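Local coordinates for oxidoreductase, short chain dehydrogenase/reductase family protein (Collinsella aerofaciens ATCC 25986, PDB 5GT9) that reduces the 7-oxo group of 7-oxolithocholate with NADPH to yield ursodeoxycholate, acting as a homodimeric 7beta-hydroxysteroid dehydrogenase, at residues M166-A171 with V181-L186. Residues are numbered along the deposited sequence; the frame is centred on the assembly and turned at random.
Sequences MTEAVA and VEVITL. With NAP (NADP nicotinamide-adenine-dinucleotide phosphate), chain D.
Thr167 sets its methyl on Val183 where a helix of the Rossmann fold packs along the next strand of the parallel sheet. Helix 154-173 carries Tyr156, the probable proton acceptor of this short-chain dehydrogenase, and Lys160, probably its helper; it links parallel strands 136-143 and 179-186 in a beta-alpha-beta crossover, and its residues 166-171 run nearly antiparallel to strand 181-186, at 151° with the segment axes 7.1 Å apart. From CB outward, Thr167 first meets Val183 CB at 3.7 Å. Its CG2, anti to the backbone N, lies 3.5 Å from Val183 CB, tighter than ordinary van der Waals contact; the same methyl touches the carbonyl O of Glu182 and CG1 of Val181. OG1 is hydrogen-bonded to Ile163 O and Asn140 ND2, tying this buried residue to its own helix and to strand 136-143. Val183 also offers CG1 to the aliphatic CG of Glu168 at 3.8 Å, while OE1 of Glu168 makes a salt bridge with Lys165 NZ and OE2 a hydrogen bond with Ser230 OG. One turn on, Ala171 packs CB against Val181 O at 3.3 Å, and Val181 CG2 meets Val170 CG1. A water accepts from Val181 N at 3.0 Å and sits 2.8 Å from Ala171 O, to which it can donate. At the far end of the strand, Leu186 O lies 3.3 Å from C5N of the NADP nicotinamide.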
ATOM      1  N   MET B 166     -10.335  -6.802  18.938  1.00  8.14           N
ATOM      2  CA  MET B 166     -11.186  -6.466  20.077  1.00  9.42           C
ATOM      3  C   MET B 166     -12.368  -5.618  19.582  1.00  9.25           C
ATOM      4  O   MET B 166     -13.515  -5.842  19.996  1.00  9.13           O
ATOM      5  CB  MET B 166     -10.469  -5.655  21.128  1.00  8.68           C
ATOM      6  CG  MET B 166     -11.280  -5.398  22.398  1.00 10.55           C
ATOM      7  SD  MET B 166     -11.295  -6.971  23.316  1.00 12.27           S
ATOM      8  CE  MET B 166     -12.734  -6.711  24.359  1.00 13.00           C
ATOM      9  N   THR B 167     -12.077  -4.698  18.665  1.00 10.49           N
ATOM     10  CA  THR B 167     -13.103  -3.759  18.175  1.00 10.26           C
ATOM     11  C   THR B 167     -14.080  -4.503  17.260  1.00 10.95           C
ATOM     12  O   THR B 167     -15.297  -4.231  17.312  1.00  9.63           O
ATOM     13  CB  THR B 167     -12.488  -2.551  17.514  1.00 10.71           C
ATOM     14  OG1 THR B 167     -11.586  -1.903  18.419  1.00  9.69           O
ATOM     15  CG2 THR B 167     -13.600  -1.565  17.111  1.00 10.16           C
ATOM     16  N   GLU B 168     -13.589  -5.492  16.479  1.00  9.60           N
ATOM     17  CA  GLU B 168     -14.458  -6.343  15.608  1.00  9.98           C
ATOM     18  C   GLU B 168     -15.394  -7.097  16.487  1.00 10.19           C
ATOM     19  O   GLU B 168     -16.622  -7.148  16.193  1.00 10.64           O
ATOM     20  CB  GLU B 168     -13.655  -7.322  14.767  1.00 10.31           C
ATOM     21  CG  GLU B 168     -12.851  -6.641  13.648  1.00 10.56           C
ATOM     22  CD  GLU B 168     -12.038  -7.543  12.773  1.00 12.70           C
ATOM     23  OE1 GLU B 168     -11.621  -8.616  13.192  1.00 14.49           O
ATOM     24  OE2 GLU B 168     -11.763  -7.185  11.568  1.00 13.41           O
ATOM     25  N   ALA B 169     -14.877  -7.697  17.566  1.00 10.39           N
ATOM     26  CA  ALA B 169     -15.795  -8.415  18.486  1.00 10.15           C
ATOM     27  C   ALA B 169     -16.926  -7.534  18.993  1.00 11.85           C
ATOM     28  O   ALA B 169     -18.141  -7.947  18.928  1.00 12.41           O
ATOM     29  CB  ALA B 169     -15.017  -9.055  19.663  1.00 10.90           C
ATOM     30  N   VAL B 170     -16.569  -6.373  19.514  1.00  9.61           N
ATOM     31  CA  VAL B 170     -17.491  -5.453  20.162  1.00 11.61           C
ATOM     32  C   VAL B 170     -18.463  -4.881  19.127  1.00 12.45           C
ATOM     33  O   VAL B 170     -19.673  -4.714  19.406  1.00 12.35           O
ATOM     34  CB  VAL B 170     -16.784  -4.324  20.933  1.00 12.17           C
ATOM     35  CG1 VAL B 170     -17.748  -3.345  21.521  1.00 11.00           C
ATOM     36  CG2 VAL B 170     -15.936  -4.897  22.068  1.00 10.99           C
ATOM     37  N   ALA B 171     -17.948  -4.656  17.924  1.00  9.76           N
ATOM     38  CA  ALA B 171     -18.804  -4.152  16.840  1.00 10.55           C
ATOM     39  C   ALA B 171     -19.967  -5.133  16.601  1.00 10.68           C
ATOM     40  O   ALA B 171     -21.138  -4.717  16.461  1.00  9.88           O
ATOM     41  CB  ALA B 171     -17.995  -3.958  15.579  1.00  9.32           C
ATOM     42  N   VAL B 181     -20.479   0.593  16.772  1.00 10.53           N
ATOM     43  CA  VAL B 181     -19.051   0.460  16.900  1.00 11.88           C
ATOM     44  C   VAL B 181     -18.471  -0.025  15.569  1.00 10.55           C
ATOM     45  O   VAL B 181     -19.038  -0.906  14.884  1.00  9.21           O
ATOM     46  CB  VAL B 181     -18.728  -0.567  18.028  1.00 11.35           C
ATOM     47  CG1 VAL B 181     -17.249  -0.932  18.077  1.00 10.41           C
ATOM     48  CG2 VAL B 181     -19.174  -0.003  19.369  1.00 12.07           C
ATOM     49  N   GLU B 182     -17.284   0.490  15.277  1.00 10.72           N
ATOM     50  CA  GLU B 182     -16.575   0.191  14.043  1.00 10.45           C
ATOM     51  C   GLU B 182     -15.063   0.293  14.306  1.00  9.53           C
ATOM     52  O   GLU B 182     -14.633   1.097  15.127  1.00  9.75           O
ATOM     53  CB  GLU B 182     -16.912   1.219  12.964  1.00 11.66           C
ATOM     54  CG  GLU B 182     -16.326   0.935  11.600  1.00 11.71           C
ATOM     55  CD  GLU B 182     -16.435   2.122  10.689  1.00 14.84           C
ATOM     56  OE1 GLU B 182     -17.494   2.817  10.696  1.00 13.97           O
ATOM     57  OE2 GLU B 182     -15.417   2.424  10.002  1.00 14.15           O
ATOM     58  N   VAL B 183     -14.306  -0.513  13.579  1.00 10.25           N
ATOM     59  CA  VAL B 183     -12.843  -0.307  13.503  1.00  8.44           C
ATOM     60  C   VAL B 183     -12.562   0.068  12.082  1.00  8.26           C
ATOM     61  O   VAL B 183     -13.054  -0.601  11.151  1.00  9.97           O
ATOM     62  CB  VAL B 183     -12.030  -1.551  13.994  1.00  8.69           C
ATOM     63  CG1 VAL B 183     -12.494  -2.877  13.422  1.00  9.47           C
ATOM     64  CG2 VAL B 183     -10.542  -1.348  13.745  1.00  8.49           C
ATOM     65  N   ILE B 184     -11.742   1.084  11.926  1.00  9.35           N
ATOM     66  CA  ILE B 184     -11.249   1.472  10.579  1.00 10.38           C
ATOM     67  C   ILE B 184      -9.740   1.327  10.559  1.00 11.12           C
ATOM     68  O   ILE B 184      -9.019   1.827  11.468  1.00  9.83           O
ATOM     69  CB  ILE B 184     -11.681   2.908  10.174  1.00 13.41           C
ATOM     70  CG1 ILE B 184     -11.296   3.112   8.663  1.00 15.63           C
ATOM     71  CG2 ILE B 184     -11.087   3.948  11.080  1.00 14.25           C
ATOM     72  CD1 ILE B 184     -12.244   3.944   7.872  1.00 17.67           C
ATOM     73  N   THR B 185      -9.279   0.549   9.568  1.00 11.78           N
ATOM     74  CA  THR B 185      -7.888   0.094   9.452  1.00 11.03           C
ATOM     75  C   THR B 185      -7.237   0.972   8.382  1.00 11.42           C
ATOM     76  O   THR B 185      -7.710   1.003   7.252  1.00 11.25           O
ATOM     77  CB  THR B 185      -7.843  -1.376   9.046  1.00 11.95           C
ATOM     78  OG1 THR B 185      -8.363  -2.163  10.140  1.00 13.24           O
ATOM     79  CG2 THR B 185      -6.435  -1.813   8.732  1.00 13.70           C
ATOM     80  N   LEU B 186      -6.271   1.801   8.804  1.00 11.18           N
ATOM     81  CA  LEU B 186      -5.567   2.671   7.891  1.00 12.12           C
ATOM     82  C   LEU B 186      -4.310   2.052   7.277  1.00 13.50           C
ATOM     83  O   LEU B 186      -3.619   1.269   7.892  1.00 13.19           O
ATOM     84  CB  LEU B 186      -5.172   3.963   8.646  1.00 12.71           C
ATOM     85  CG  LEU B 186      -6.302   4.748   9.301  1.00 16.34           C
ATOM     86  CD1 LEU B 186      -5.843   6.148   9.700  1.00 14.48           C
ATOM     87  CD2 LEU B 186      -7.586   4.785   8.566  1.00 16.35           C
TER
HETATM   88  PA  NAP D 301      -1.554  10.983  14.325  1.00 17.62           P
HETATM   89  O1A NAP D 301      -2.756  10.884  13.420  1.00 16.71           O
HETATM   90  O2A NAP D 301      -0.827  12.294  14.363  1.00 19.30           O
HETATM   91  O5B NAP D 301      -2.002  10.681  15.840  1.00 14.75           O
HETATM   92  C5B NAP D 301      -2.871  11.583  16.491  1.00 16.25           C
HETATM   93  C4B NAP D 301      -2.270  12.088  17.799  1.00 16.58           C
HETATM   94  O4B NAP D 301      -2.277  11.129  18.836  1.00 14.75           O
HETATM   95  C3B NAP D 301      -0.835  12.519  17.646  1.00 16.37           C
HETATM   96  O3B NAP D 301      -0.765  13.750  16.962  1.00 18.13           O
HETATM   97  C2B NAP D 301      -0.356  12.520  19.074  1.00 15.05           C
HETATM   98  O2B NAP D 301      -0.277  13.901  19.527  1.00 15.83           O
HETATM   99  C1B NAP D 301      -1.392  11.640  19.789  1.00 14.11           C
HETATM  100  N9A NAP D 301      -0.636  10.674  20.559  1.00 14.93           N
HETATM  101  C8A NAP D 301       0.376   9.840  20.129  1.00 13.78           C
HETATM  102  N7A NAP D 301       0.865   9.162  21.166  1.00 13.60           N
HETATM  103  C5A NAP D 301       0.200   9.516  22.260  1.00 14.34           C
HETATM  104  C6A NAP D 301       0.293   9.227  23.653  1.00 15.91           C
HETATM  105  N6A NAP D 301       1.183   8.287  24.146  1.00 16.08           N
HETATM  106  N1A NAP D 301      -0.609   9.805  24.436  1.00 15.50           N
HETATM  107  C2A NAP D 301      -1.527  10.714  24.006  1.00 15.17           C
HETATM  108  N3A NAP D 301      -1.640  11.046  22.742  1.00 14.07           N
HETATM  109  C4A NAP D 301      -0.806  10.497  21.846  1.00 13.82           C
HETATM  110  O3  NAP D 301      -0.449   9.806  14.296  1.00 17.49           O
HETATM  111  PN  NAP D 301      -0.262   8.548  13.327  1.00 17.00           P
HETATM  112  O1N NAP D 301       1.101   7.934  13.677  1.00 16.11           O
HETATM  113  O2N NAP D 301      -0.586   9.023  11.927  1.00 17.01           O
HETATM  114  O5D NAP D 301      -1.315   7.494  13.925  1.00 18.72           O
HETATM  115  C5D NAP D 301      -2.718   7.769  13.916  1.00 17.83           C
HETATM  116  C4D NAP D 301      -3.433   6.418  13.795  1.00 15.78           C
HETATM  117  O4D NAP D 301      -3.447   6.019  12.415  1.00 16.03           O
HETATM  118  C3D NAP D 301      -2.791   5.289  14.572  1.00 15.46           C
HETATM  119  O3D NAP D 301      -3.772   4.513  15.232  1.00 13.60           O
HETATM  120  C2D NAP D 301      -2.048   4.495  13.528  1.00 15.12           C
HETATM  121  O2D NAP D 301      -1.809   3.135  13.866  1.00 14.60           O
HETATM  122  C1D NAP D 301      -2.922   4.700  12.285  1.00 14.71           C
HETATM  123  N1N NAP D 301      -2.116   4.544  11.054  1.00 16.67           N
HETATM  124  C2N NAP D 301      -1.505   5.639  10.528  1.00 17.31           C
HETATM  125  C3N NAP D 301      -0.711   5.513   9.404  1.00 16.17           C
HETATM  126  C7N NAP D 301      -0.045   6.678   8.762  1.00 18.57           C
HETATM  127  O7N NAP D 301       0.409   6.462   7.659  1.00 21.63           O
HETATM  128  N7N NAP D 301      -0.058   7.932   9.317  1.00 19.30           N
HETATM  129  C4N NAP D 301      -0.599   4.270   8.802  1.00 16.50           C
HETATM  130  C5N NAP D 301      -1.291   3.180   9.304  1.00 17.12           C
HETATM  131  C6N NAP D 301      -2.019   3.342  10.489  1.00 17.27           C
HETATM  132  P2B NAP D 301       0.603  14.289  20.863  1.00 15.65           P
HETATM  133  O1X NAP D 301       0.320  15.773  21.132  1.00 17.24           O
HETATM  134  O2X NAP D 301       0.231  13.471  21.999  1.00 16.48           O
HETATM  135  O3X NAP D 301       2.045  14.154  20.389  1.00 16.80           O
HETATM  136  O   HOH W   1     -21.605  -2.009  15.822  1.00 19.68           O